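Local coordinates for alkylhydroperoxidase AhpD core: uncharacterized peroxidase-related protein (Ralstonia eutropha, PDB 2PRR), which is uncharacterised but probably acts as a peroxidase of the AhpD-like carboxymuconolactone decarboxylase family, reducing hydroperoxides, at residues P122-K133 against D145-F154. Sequence-based numbering, arbitrary orientation.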
loop_
_atom_site.group_PDB
_atom_site.type_symbol
_atom_site.label_atom_id
_atom_site.label_comp_id
_atom_site.label_asym_id
_atom_site.label_seq_id
_atom_site.Cartn_x
_atom_site.Cartn_y
_atom_site.Cartn_z
ATOM N N PRO D 122 3.003 -8.807 26.881
ATOM C CA PRO D 122 3.437 -9.317 25.557
ATOM C C PRO D 122 2.659 -10.514 25.015
ATOM O O PRO D 122 2.712 -10.758 23.801
ATOM C CB PRO D 122 4.899 -9.710 25.776
ATOM C CG PRO D 122 5.324 -9.004 27.004
ATOM C CD PRO D 122 4.109 -8.793 27.856
ATOM N N ARG D 123 2.003 -11.272 25.906
ATOM C CA ARG D 123 1.151 -12.404 25.541
ATOM C C ARG D 123 -0.038 -11.878 24.724
ATOM O O ARG D 123 -0.373 -12.428 23.660
ATOM C CB ARG D 123 0.641 -13.146 26.810
ATOM C CG ARG D 123 -0.253 -14.363 26.523
ATOM C CD ARG D 123 -0.885 -14.950 27.786
ATOM N NE ARG D 123 -2.017 -15.837 27.474
ATOM C CZ ARG D 123 -1.987 -17.172 27.467
ATOM N NH1 ARG D 123 -0.880 -17.862 27.739
ATOM N NH2 ARG D 123 -3.092 -17.832 27.157
ATOM N N GLN D 124 -0.674 -10.817 25.234
ATOM C CA GLN D 124 -1.789 -10.179 24.548
ATOM C C GLN D 124 -1.338 -9.400 23.291
ATOM O O GLN D 124 -2.068 -9.393 22.283
ATOM C CB GLN D 124 -2.598 -9.314 25.506
ATOM C CG GLN D 124 -3.302 -10.156 26.541
ATOM C CD GLN D 124 -4.076 -9.351 27.559
ATOM O OE1 GLN D 124 -3.871 -8.157 27.730
ATOM N NE2 GLN D 124 -4.965 -10.023 28.268
ATOM N N ARG D 125 -0.155 -8.783 23.324
ATOM C CA ARG D 125 0.334 -8.098 22.127
ATOM C C ARG D 125 0.541 -9.144 21.019
ATOM O O ARG D 125 0.230 -8.872 19.852
ATOM C CB ARG D 125 1.620 -7.309 22.392
ATOM C CG ARG D 125 2.114 -6.514 21.151
ATOM C CD ARG D 125 3.475 -5.887 21.380
ATOM N NE ARG D 125 3.993 -5.270 20.157
ATOM N N ALA D 126 1.051 -10.328 21.399
ATOM C CA ALA D 126 1.274 -11.449 20.464
ATOM C C ALA D 126 -0.033 -11.948 19.824
ATOM O O ALA D 126 -0.088 -12.240 18.616
ATOM C CB ALA D 126 1.969 -12.604 21.160
HETATM N N MSE D 127 -1.069 -12.023 20.667
HETATM C CA MSE D 127 -2.383 -12.446 20.280
HETATM C C MSE D 127 -2.918 -11.484 19.253
HETATM O O MSE D 127 -3.583 -11.889 18.326
HETATM C CB MSE D 127 -3.313 -12.426 21.522
HETATM C CG MSE D 127 -4.731 -12.800 21.287
HETATM SE SE MSE D 127 -5.844 -12.425 22.871
HETATM C CE MSE D 127 -5.955 -10.627 22.807
ATOM N N LEU D 128 -2.686 -10.200 19.444
ATOM C CA LEU D 128 -3.214 -9.225 18.507
ATOM C C LEU D 128 -2.362 -9.179 17.256
ATOM O O LEU D 128 -2.892 -8.865 16.222
ATOM C CB LEU D 128 -3.327 -7.829 19.124
ATOM C CG LEU D 128 -4.176 -7.654 20.384
ATOM C CD1 LEU D 128 -4.184 -6.186 20.757
ATOM C CD2 LEU D 128 -5.588 -8.195 20.174
ATOM N N ASP D 129 -1.065 -9.479 17.351
ATOM C CA ASP D 129 -0.208 -9.530 16.135
ATOM C C ASP D 129 -0.807 -10.553 15.158
ATOM O O ASP D 129 -0.867 -10.331 13.955
ATOM C CB ASP D 129 1.249 -9.938 16.435
ATOM C CG ASP D 129 2.048 -8.897 17.225
ATOM O OD1 ASP D 129 1.787 -7.685 17.138
ATOM O OD2 ASP D 129 2.990 -9.297 17.939
ATOM N N PHE D 130 -1.247 -11.680 15.704
ATOM C CA PHE D 130 -1.807 -12.764 14.924
ATOM C C PHE D 130 -3.137 -12.333 14.327
ATOM O O PHE D 130 -3.332 -12.411 13.116
ATOM C CB PHE D 130 -1.969 -14.020 15.811
ATOM C CG PHE D 130 -2.531 -15.211 15.071
ATOM C CD1 PHE D 130 -1.809 -15.804 14.044
ATOM C CD2 PHE D 130 -3.772 -15.742 15.412
ATOM C CE1 PHE D 130 -2.316 -16.872 13.365
ATOM C CE2 PHE D 130 -4.281 -16.817 14.744
ATOM C CZ PHE D 130 -3.551 -17.387 13.709
ATOM N N ALA D 131 -4.039 -11.892 15.199
ATOM C CA ALA D 131 -5.321 -11.328 14.783
ATOM C C ALA D 131 -5.170 -10.355 13.613
ATOM O O ALA D 131 -5.930 -10.409 12.659
ATOM C CB ALA D 131 -5.944 -10.606 15.934
ATOM N N LEU D 132 -4.211 -9.443 13.703
ATOM C CA LEU D 132 -4.004 -8.473 12.626
ATOM C C LEU D 132 -3.564 -9.105 11.334
ATOM O O LEU D 132 -3.983 -8.639 10.278
ATOM C CB LEU D 132 -3.069 -7.331 13.040
ATOM C CG LEU D 132 -3.759 -6.072 13.622
ATOM C CD1 LEU D 132 -4.684 -5.444 12.595
ATOM C CD2 LEU D 132 -4.547 -6.313 14.907
ATOM N N LYS D 133 -2.780 -10.184 11.415
ATOM C CA LYS D 133 -2.337 -10.933 10.225
ATOM C C LYS D 133 -3.503 -11.671 9.539
ATOM O O LYS D 133 -3.613 -11.704 8.305
ATOM C CB LYS D 133 -1.245 -11.945 10.584
ATOM C CG LYS D 133 -0.556 -12.488 9.329
ATOM C CD LYS D 133 0.573 -13.453 9.603
ATOM C CE LYS D 133 1.424 -13.604 8.288
ATOM N NZ LYS D 133 2.504 -14.654 8.341
ATOM N N ASP D 145 3.662 -18.569 12.636
ATOM C CA ASP D 145 2.693 -17.707 13.330
ATOM C C ASP D 145 2.060 -18.498 14.473
ATOM O O ASP D 145 1.775 -17.938 15.531
ATOM C CB ASP D 145 1.623 -17.159 12.373
ATOM C CG ASP D 145 2.223 -16.327 11.212
ATOM O OD1 ASP D 145 3.170 -15.533 11.405
ATOM O OD2 ASP D 145 1.728 -16.471 10.084
ATOM N N PHE D 146 1.838 -19.792 14.266
ATOM C CA PHE D 146 1.282 -20.620 15.329
ATOM C C PHE D 146 2.335 -20.837 16.413
ATOM O O PHE D 146 1.997 -20.748 17.594
ATOM C CB PHE D 146 0.710 -21.926 14.786
ATOM C CG PHE D 146 -0.528 -21.739 13.934
ATOM C CD1 PHE D 146 -1.768 -21.536 14.527
ATOM C CD2 PHE D 146 -0.445 -21.753 12.538
ATOM C CE1 PHE D 146 -2.907 -21.346 13.739
ATOM C CE2 PHE D 146 -1.581 -21.565 11.752
ATOM C CZ PHE D 146 -2.810 -21.363 12.357
ATOM N N GLU D 147 3.590 -21.103 16.018
ATOM C CA GLU D 147 4.728 -21.251 16.966
ATOM C C GLU D 147 4.863 -20.050 17.890
ATOM O O GLU D 147 5.012 -20.204 19.105
ATOM C CB GLU D 147 6.070 -21.433 16.242
ATOM C CG GLU D 147 6.340 -22.856 15.694
ATOM C CD GLU D 147 7.558 -22.948 14.747
ATOM O OE1 GLU D 147 8.665 -22.524 15.155
ATOM O OE2 GLU D 147 7.402 -23.466 13.605
ATOM N N ALA D 148 4.798 -18.857 17.314
ATOM C CA ALA D 148 4.906 -17.624 18.085
ATOM C C ALA D 148 3.860 -17.517 19.173
ATOM O O ALA D 148 4.152 -17.062 20.263
ATOM C CB ALA D 148 4.823 -16.419 17.171
ATOM N N LEU D 149 2.631 -17.907 18.874
ATOM C CA LEU D 149 1.578 -17.881 19.878
ATOM C C LEU D 149 1.826 -18.906 20.980
ATOM O O LEU D 149 1.532 -18.658 22.163
ATOM C CB LEU D 149 0.225 -18.144 19.217
ATOM C CG LEU D 149 -0.338 -17.002 18.377
ATOM C CD1 LEU D 149 -1.501 -17.482 17.529
ATOM C CD2 LEU D 149 -0.736 -15.812 19.291
ATOM N N ARG D 150 2.349 -20.064 20.578
ATOM C CA ARG D 150 2.628 -21.129 21.513
ATOM C C ARG D 150 3.730 -20.732 22.497
ATOM O O ARG D 150 3.656 -21.089 23.696
ATOM C CB ARG D 150 2.932 -22.432 20.775
ATOM C CG ARG D 150 1.688 -23.031 20.067
ATOM C CD ARG D 150 1.902 -24.490 19.712
ATOM N NE ARG D 150 3.074 -24.625 18.852
ATOM C CZ ARG D 150 3.070 -24.763 17.529
ATOM N NH1 ARG D 150 1.950 -24.821 16.828
ATOM N NH2 ARG D 150 4.227 -24.845 16.905
ATOM N N GLU D 151 4.700 -19.957 22.000
ATOM C CA GLU D 151 5.795 -19.413 22.808
ATOM C C GLU D 151 5.279 -18.604 23.990
ATOM O O GLU D 151 5.961 -18.503 24.998
ATOM C CB GLU D 151 6.737 -18.505 21.969
ATOM C CG GLU D 151 7.732 -19.223 21.028
ATOM C CD GLU D 151 8.531 -18.261 20.123
ATOM N N HIS D 152 4.101 -17.999 23.840
ATOM C CA HIS D 152 3.439 -17.238 24.912
ATOM C C HIS D 152 2.387 -18.037 25.676
ATOM O O HIS D 152 1.589 -17.455 26.383
ATOM C CB HIS D 152 2.784 -15.972 24.356
ATOM C CG HIS D 152 3.762 -14.955 23.868
ATOM N ND1 HIS D 152 4.349 -14.032 24.704
ATOM C CD2 HIS D 152 4.252 -14.714 22.630
ATOM C CE1 HIS D 152 5.160 -13.263 23.998
ATOM N NE2 HIS D 152 5.128 -13.662 22.737
ATOM N N GLY D 153 2.367 -19.356 25.526
ATOM C CA GLY D 153 1.425 -20.196 26.278
ATOM C C GLY D 153 0.061 -20.464 25.653
ATOM O O GLY D 153 -0.871 -20.920 26.349
ATOM N N PHE D 154 -0.082 -20.171 24.359
ATOM C CA PHE D 154 -1.331 -20.441 23.661
ATOM C C PHE D 154 -1.225 -21.816 23.027
ATOM O O PHE D 154 -0.136 -22.283 22.686
ATOM C CB PHE D 154 -1.645 -19.423 22.532
ATOM C CG PHE D 154 -1.952 -18.021 23.004
ATOM C CD1 PHE D 154 -3.118 -17.743 23.678
ATOM C CD2 PHE D 154 -1.103 -16.972 22.716
ATOM C CE1 PHE D 154 -3.422 -16.467 24.090
ATOM C CE2 PHE D 154 -1.399 -15.693 23.139
ATOM C CZ PHE D 154 -2.570 -15.441 23.833
#
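Arg123 holds the end of the facing helix in two ways at once. Its guanidinium lies over one face of the Phe154 ring in a cation-pi contact, with CZ 4.1 Å from the ring centroid and its plane tilted against the ring. Its NH1 also makes two weak hydrogen bonds to backbone carbonyls, to His152 O at 2.8 Å and to Gly153 O. The bond to His152 O is well bent, at 116°. The side chain runs out extended from CG to NE, which carries the guanidinium past the last turn.

His152 lays one ring face on the first turn of helix 122-137. Ala126 CB sits 3.4 Å from its CD2, and Pro122 O lies over the same ring. Met127 CB touches Phe154 CZ.

Leu149 fills the middle with both methyls. CD1 points at one face of the Phe130 ring in a CH-pi contact, 3.7 Å from the centroid. CD2 rests against Ala126 O and Met127 CA. CG of Phe130 is anti to the backbone N (chi1 -179°), which carries the ring toward the facing helix, under Leu149 CD1. Its CZ meets Phe146 CE1 at 4.0 Å, with the two rings oblique to each other. Ile162 of helix 156-179 also packs on Phe130, and Thr178 of the second subunit touches it.

At the far end Lys133 NZ forms a salt bridge with Asp145 OD2 at 2.6 Å. OD2 accepts through its syn lone pair, the side of the other carboxylate oxygen. Glu140 O also binds NZ, and Asn142 N binds OD2, so the linking loop is tied to the same ion pair.

Gly153, at positive phi, is the C-prime residue of a Schellman motif that ends helix 143-151. Together the segments form an antiparallel helical hairpin, crossing at -163°, in this all-helical AhpD-like fold.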